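Local coordinates for protein Methylcobalamin\: coenzyme M methyltransferase (Methanosarcina mazei, PDB 4AY7) that catalyses transfer of a methyl group from a corrinoid cofactor to coenzyme M in methanogenesis, using a zinc-dependent TIM barrel of the uroporphyrinogen decarboxylase family, at residues 40-43 / 44-47; 65-68 / 69-73; 330-333 / 334-337. All coordinates share one frame; numbering follows the deposited sequence.

Contact 1: 40-43 / 44-47; sequences GIVE and LMDV
Leu44 lies beside Ile41 in the opening turn of helix 42-48, the two side chains pointing the same way. Its CG rests 3.8 Å from Ile41 CG1, and the CD1 methyls of both residues extend this apolar strip; Ile41 holds CG1 between its own backbone N and carbonyl carbon (chi1 67°), which swings the ethyl arm alongside the leucine. Glu43, with CG anti to its backbone N (chi1 176°), carries its carboxylate off the helix, where OE1 accepts from Leu333 N, while its carbonyl O takes Val47 N at 3.1 Å. The extended Met45 chain runs back towards the start of the helix, past Val42 CA, with its CG 3.4 Å from Ile41 O. There the Met45 and Val42 side chains cross, CE lying 4.2 Å from Val42 CG2. Ile41 is the N-cap residue: its carbonyl O receives Met45 N at 2.9 Å and, more weakly, Leu44 N. The i to i+4 pattern continues with Asp46 N to Val42 O at 2.9 Å; the Asp46 carboxylate pairs with Lys100. Gly40 adjoins Gln38, a residue that binds coenzyme M, so this helix starts close to the substrate site. Leu44 and Met45 both pack on helix 59-71, whereas Glu43 reaches helix 333-346.

Contact 2: 65-68 / 69-73; sequences LALA and NHELS
Leu67 and Glu71 both hold CG beside the backbone N (chi1 -78° and -68°), and with the glutamate extended beyond CG the two side chains run side by side along one flank of the helix. OE2 of Glu71 then comes to 3.9 Å from Leu67 CD1, while its OE1 forms a salt bridge with Lys143. This is an i to i+4 pairing late in helix 59-71 of the TIM-barrel enzyme, packed against helix 130-144 through Ala66 and Leu67. The backbone grip is uneven. Asn69 N reaches Leu65 O and Ala66 O by weak bonds alone, at 3.4 Å and 3.3 Å, consistent with an irregular turn at Asn69. Leu67 O, by contrast, accepts twice, from Glu71 N at 2.7 Å and from His70 N at 3.0 Å. The imidazole leaves the helix with CG anti to the backbone N of His70 (chi1 165°), and ND1 binds the carbonyl of Leu75. On the buried side, ND2 of Asn69 donates to the carbonyl of Thr39, the sequence neighbour of Gln38, which binds coenzyme M. Leu72 N bonds to Ala68 O at 3.0 Å, and Leu72 CB lies 3.3 Å from that same oxygen.

Contact 3: 330-333 / 334-337; sequences MTPL and ENVK
Pro332 and Asn335 meet through their flat groups: CG and CD of the proline ring lie over one face of the asparagine carboxamide, and the amide lies offset beneath the CG-CD edge of the ring, the two planes tilted by roughly 25°. The closest approach between these groups is Pro332 CD to Asn335 ND2 at 3.7 Å. Pro332 CG stands 4.0 Å from Asn335 CG. ND2 donates to the carbonyl of Leu298, which helps fix the amide. Beyond the ring's CB corner stands Glu334 CG, 4.1 Å from Pro332 CB, because the glutamate places CG between its backbone N and carbonyl carbon (chi1 60°). At the CA edge of the ring the side chain of Glu43 comes in. Pro332 is the N-cap of helix 333-346, which follows strand 320-323 and the loop bearing the zinc ligand Cys325 in the closing beta-alpha unit of the TIM barrel. Its carbonyl O receives Asn335 N at 2.9 Å and Val336 N in a weak bond; the regular helical bond follows as Lys337 N to Leu333 O, 3.0 Å. CG2 of Thr331 touches Asn335 CB and Val336 CG2, both at 4.1 Å, while its OG1 binds the carbonyl of Ala328. Lys337 CG passes 3.5 Å from Leu333 O before the chain bends at chi3.

From the N terminus the three contacts come in series; none encloses or crosses another, and each is local, made by residues within one continuous stretch, and closes no long loop. Contact 1 begins helix 42-48, contact 2 lies late in helix 59-71, and contact 3 starts helix 333-346, distant in sequence. In space they share one side of the molecule, with centres about 9 to 12 Å apart. Leu44 CD2 packs 3.6 Å from Leu72 CD1, joining contacts 1 and 2, while Ile41 CD1 lies 3.5 Å from Thr331 O and links contact 1 to contact 3. Ser73 CB against Val336 CG1, 3.7 Å, completes the triangle. Helices 42-48 and 59-71 are thereby tied to helix 333-346.

Contact 1: 40-43 / 44-47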
loop_
_atom_site.group_PDB
_atom_site.type_symbol
_atom_site.label_atom_id
_atom_site.label_comp_id
_atom_site.label_asym_id
_atom_site.label_seq_id
_atom_site.Cartn_x
_atom_site.Cartn_y
_atom_site.Cartn_z
ATOM N N GLY A 40 9.529 4.893 4.241
ATOM C CA GLY A 40 10.397 5.316 5.360
ATOM C C GLY A 40 11.704 4.537 5.406
ATOM O O GLY A 40 11.677 3.306 5.479
ATOM N N ILE A 41 12.841 5.260 5.384
ATOM C CA ILE A 41 14.181 4.615 5.390
ATOM C C ILE A 41 15.020 5.294 6.443
ATOM O O ILE A 41 14.902 6.509 6.645
ATOM C CB ILE A 41 14.828 4.527 3.982
ATOM C CG1 ILE A 41 15.185 5.906 3.435
ATOM C CG2 ILE A 41 13.881 3.854 2.991
ATOM C CD1 ILE A 41 15.995 5.905 2.150
ATOM N N VAL A 42 15.781 4.486 7.159
ATOM C CA VAL A 42 16.577 4.953 8.286
ATOM C C VAL A 42 17.519 6.065 7.876
ATOM O O VAL A 42 17.718 6.968 8.657
ATOM C CB VAL A 42 17.337 3.792 8.975
ATOM C CG1 VAL A 42 18.244 4.283 10.111
ATOM C CG2 VAL A 42 16.349 2.739 9.477
ATOM N N GLU A 43 18.133 5.988 6.697
ATOM C CA GLU A 43 19.065 7.046 6.220
ATOM C C GLU A 43 18.362 8.416 6.272
ATOM O O GLU A 43 18.951 9.415 6.739
ATOM C CB GLU A 43 19.626 6.766 4.834
ATOM C CG GLU A 43 20.532 7.899 4.281
ATOM C CD GLU A 43 21.384 7.546 3.032
ATOM O OE1 GLU A 43 21.383 6.380 2.514
ATOM O OE2 GLU A 43 22.104 8.488 2.578
ATOM N N LEU A 44 17.109 8.458 5.853
ATOM C CA LEU A 44 16.346 9.717 5.773
ATOM C C LEU A 44 15.810 10.082 7.173
ATOM O O LEU A 44 15.836 11.270 7.569
ATOM C CB LEU A 44 15.239 9.652 4.713
ATOM C CG LEU A 44 15.817 9.657 3.288
ATOM C CD1 LEU A 44 14.706 9.662 2.265
ATOM C CD2 LEU A 44 16.827 10.815 3.079
ATOM N N MET A 45 15.458 9.072 7.971
ATOM C CA MET A 45 15.063 9.347 9.377
ATOM C C MET A 45 16.196 10.122 10.032
ATOM O O MET A 45 15.923 11.101 10.678
ATOM C CB MET A 45 14.830 8.085 10.201
ATOM C CG MET A 45 13.631 7.276 9.734
ATOM S SD MET A 45 13.643 5.764 10.696
ATOM C CE MET A 45 12.638 4.634 9.678
ATOM N N ASP A 46 17.417 9.631 9.883
ATOM C CA ASP A 46 18.617 10.298 10.433
ATOM C C ASP A 46 18.844 11.716 9.872
ATOM O O ASP A 46 19.065 12.626 10.644
ATOM C CB ASP A 46 19.853 9.404 10.217
ATOM C CG ASP A 46 19.884 8.232 11.199
ATOM O OD1 ASP A 46 18.966 8.113 12.051
ATOM O OD2 ASP A 46 20.822 7.427 11.170
ATOM N N VAL A 47 18.750 11.905 8.555
ATOM C CA VAL A 47 19.069 13.210 7.902
ATOM C C VAL A 47 18.119 14.298 8.408
ATOM O O VAL A 47 18.560 15.341 8.904
ATOM C CB VAL A 47 18.977 13.133 6.359
ATOM C CG1 VAL A 47 19.021 14.520 5.733
ATOM C CG2 VAL A 47 20.084 12.257 5.730
#

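Contact 2: 65-68 / 69-73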
loop_
_atom_site.group_PDB
_atom_site.type_symbol
_atom_site.label_atom_id
_atom_site.label_comp_id
_atom_site.label_asym_id
_atom_site.label_seq_id
_atom_site.Cartn_x
_atom_site.Cartn_y
_atom_site.Cartn_z
ATOM N N LEU A 65 9.341 13.109 7.103
ATOM C CA LEU A 65 9.975 11.925 6.569
ATOM C C LEU A 65 9.440 11.517 5.179
ATOM O O LEU A 65 10.240 10.972 4.306
ATOM C CB LEU A 65 9.805 10.776 7.474
ATOM C CG LEU A 65 10.432 9.456 7.139
ATOM C CD1 LEU A 65 11.980 9.567 7.032
ATOM C CD2 LEU A 65 9.967 8.501 8.221
ATOM N N ALA A 66 8.123 11.727 4.959
ATOM C CA ALA A 66 7.521 11.383 3.633
ATOM C C ALA A 66 8.078 12.236 2.512
ATOM O O ALA A 66 8.396 11.771 1.369
ATOM C CB ALA A 66 6.013 11.594 3.670
ATOM N N LEU A 67 8.177 13.514 2.829
ATOM C CA LEU A 67 8.613 14.461 1.857
ATOM C C LEU A 67 10.073 14.187 1.533
ATOM O O LEU A 67 10.501 14.438 0.414
ATOM C CB LEU A 67 8.465 15.896 2.353
ATOM C CG LEU A 67 7.057 16.478 2.308
ATOM C CD1 LEU A 67 6.698 17.177 0.989
ATOM C CD2 LEU A 67 6.073 15.349 2.495
ATOM N N ALA A 68 10.819 13.675 2.515
ATOM C CA ALA A 68 12.246 13.457 2.373
ATOM C C ALA A 68 12.511 12.389 1.333
ATOM O O ALA A 68 13.489 12.548 0.573
ATOM C CB ALA A 68 12.915 13.134 3.736
ATOM N N ASN A 69 11.664 11.345 1.254
ATOM C CA ASN A 69 11.814 10.306 0.237
ATOM C C ASN A 69 11.009 10.653 -1.027
ATOM O O ASN A 69 10.493 9.736 -1.748
ATOM C CB ASN A 69 11.422 8.881 0.744
ATOM C CG ASN A 69 12.043 7.768 -0.122
ATOM O OD1 ASN A 69 12.627 8.076 -1.176
ATOM N ND2 ASN A 69 11.968 6.500 0.315
ATOM N N HIS A 70 10.840 11.965 -1.216
ATOM C CA HIS A 70 10.354 12.552 -2.436
ATOM C C HIS A 70 11.395 13.541 -2.893
ATOM O O HIS A 70 11.879 13.497 -4.023
ATOM C CB HIS A 70 8.995 13.231 -2.210
ATOM C CG HIS A 70 8.601 14.141 -3.312
ATOM N ND1 HIS A 70 8.472 13.708 -4.587
ATOM C CD2 HIS A 70 8.353 15.502 -3.326
ATOM C CE1 HIS A 70 8.151 14.751 -5.387
ATOM N NE2 HIS A 70 8.072 15.852 -4.614
ATOM N N GLU A 71 11.733 14.450 -2.010
ATOM C CA GLU A 71 12.641 15.528 -2.346
ATOM C C GLU A 71 14.122 15.073 -2.508
ATOM O O GLU A 71 14.791 15.548 -3.395
ATOM C CB GLU A 71 12.404 16.728 -1.399
ATOM C CG GLU A 71 11.015 17.341 -1.708
ATOM C CD GLU A 71 10.623 18.594 -0.904
ATOM O OE1 GLU A 71 11.471 19.133 -0.154
ATOM O OE2 GLU A 71 9.444 19.047 -1.040
ATOM N N LEU A 72 14.582 14.104 -1.723
ATOM C CA LEU A 72 15.925 13.575 -1.853
ATOM C C LEU A 72 16.051 12.364 -2.810
ATOM O O LEU A 72 17.147 12.100 -3.361
ATOM C CB LEU A 72 16.497 13.249 -0.462
ATOM C CG LEU A 72 16.799 14.493 0.360
ATOM C CD1 LEU A 72 17.047 14.152 1.814
ATOM C CD2 LEU A 72 18.003 15.216 -0.247
ATOM N N SER A 73 14.966 11.600 -3.028
ATOM C CA SER A 73 15.090 10.373 -3.809
ATOM C C SER A 73 14.683 10.530 -5.279
ATOM O O SER A 73 15.143 9.769 -6.114
ATOM C CB SER A 73 14.248 9.258 -3.231
ATOM O OG SER A 73 12.860 9.643 -3.301
#

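Contact 3: 330-333 / 334-337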
loop_
_atom_site.group_PDB
_atom_site.type_symbol
_atom_site.label_atom_id
_atom_site.label_comp_id
_atom_site.label_asym_id
_atom_site.label_seq_id
_atom_site.Cartn_x
_atom_site.Cartn_y
_atom_site.Cartn_z
ATOM N N MET A 330 16.455 -0.283 6.091
ATOM C CA MET A 330 17.891 -0.066 5.905
ATOM C C MET A 330 18.332 0.113 4.460
ATOM O O MET A 330 19.545 0.158 4.186
ATOM C CB MET A 330 18.709 -1.184 6.554
ATOM C CG MET A 330 18.582 -1.162 8.056
ATOM S SD MET A 330 19.260 0.334 8.841
ATOM C CE MET A 330 21.035 0.322 8.612
ATOM N N THR A 331 17.379 0.291 3.535
ATOM C CA THR A 331 17.723 0.620 2.173
ATOM C C THR A 331 18.494 1.968 2.041
ATOM O O THR A 331 18.000 3.018 2.470
ATOM C CB THR A 331 16.455 0.650 1.312
ATOM O OG1 THR A 331 15.834 -0.633 1.422
ATOM C CG2 THR A 331 16.776 0.922 -0.141
ATOM N N PRO A 332 19.665 1.934 1.457
ATOM C CA PRO A 332 20.344 3.226 1.198
ATOM C C PRO A 332 19.604 4.123 0.243
ATOM O O PRO A 332 18.973 3.636 -0.753
ATOM C CB PRO A 332 21.691 2.844 0.654
ATOM C CG PRO A 332 21.853 1.375 0.887
ATOM C CD PRO A 332 20.487 0.780 1.070
ATOM N N LEU A 333 19.655 5.421 0.518
ATOM C CA LEU A 333 19.095 6.434 -0.372
ATOM C C LEU A 333 19.524 6.230 -1.857
ATOM O O LEU A 333 18.686 6.334 -2.785
ATOM C CB LEU A 333 19.464 7.838 0.110
ATOM C CG LEU A 333 18.964 9.029 -0.718
ATOM C CD1 LEU A 333 17.454 8.960 -0.722
ATOM C CD2 LEU A 333 19.431 10.378 -0.148
ATOM N N GLU A 334 20.793 5.971 -2.087
ATOM C CA GLU A 334 21.296 5.884 -3.440
ATOM C C GLU A 334 20.590 4.710 -4.165
ATOM O O GLU A 334 20.499 4.691 -5.382
ATOM C CB GLU A 334 22.826 5.703 -3.463
ATOM C CG GLU A 334 23.304 4.443 -2.737
ATOM C CD GLU A 334 24.711 3.955 -3.117
ATOM O OE1 GLU A 334 25.604 4.793 -3.350
ATOM O OE2 GLU A 334 24.890 2.701 -3.189
ATOM N N ASN A 335 20.173 3.705 -3.441
ATOM C CA ASN A 335 19.511 2.540 -4.056
ATOM C C ASN A 335 18.090 2.937 -4.499
ATOM O O ASN A 335 17.651 2.557 -5.587
ATOM C CB ASN A 335 19.499 1.335 -3.115
ATOM C CG ASN A 335 20.874 0.718 -2.965
ATOM O OD1 ASN A 335 21.837 1.316 -3.417
ATOM N ND2 ASN A 335 20.973 -0.458 -2.361
ATOM N N VAL A 336 17.437 3.778 -3.731
ATOM C CA VAL A 336 16.102 4.306 -4.183
ATOM C C VAL A 336 16.254 5.207 -5.422
ATOM O O VAL A 336 15.487 5.111 -6.431
ATOM C CB VAL A 336 15.403 5.122 -3.070
ATOM C CG1 VAL A 336 14.048 5.627 -3.626
ATOM C CG2 VAL A 336 15.234 4.303 -1.779
ATOM N N LYS A 337 17.291 6.036 -5.408
ATOM C CA LYS A 337 17.582 6.913 -6.514
ATOM C C LYS A 337 17.934 6.165 -7.825
ATOM O O LYS A 337 17.752 6.683 -8.918
ATOM C CB LYS A 337 18.752 7.847 -6.177
ATOM C CG LYS A 337 18.401 8.886 -5.139
ATOM C CD LYS A 337 19.518 9.844 -4.857
ATOM C CE LYS A 337 19.565 10.875 -5.959
ATOM N NZ LYS A 337 20.655 11.780 -5.513
#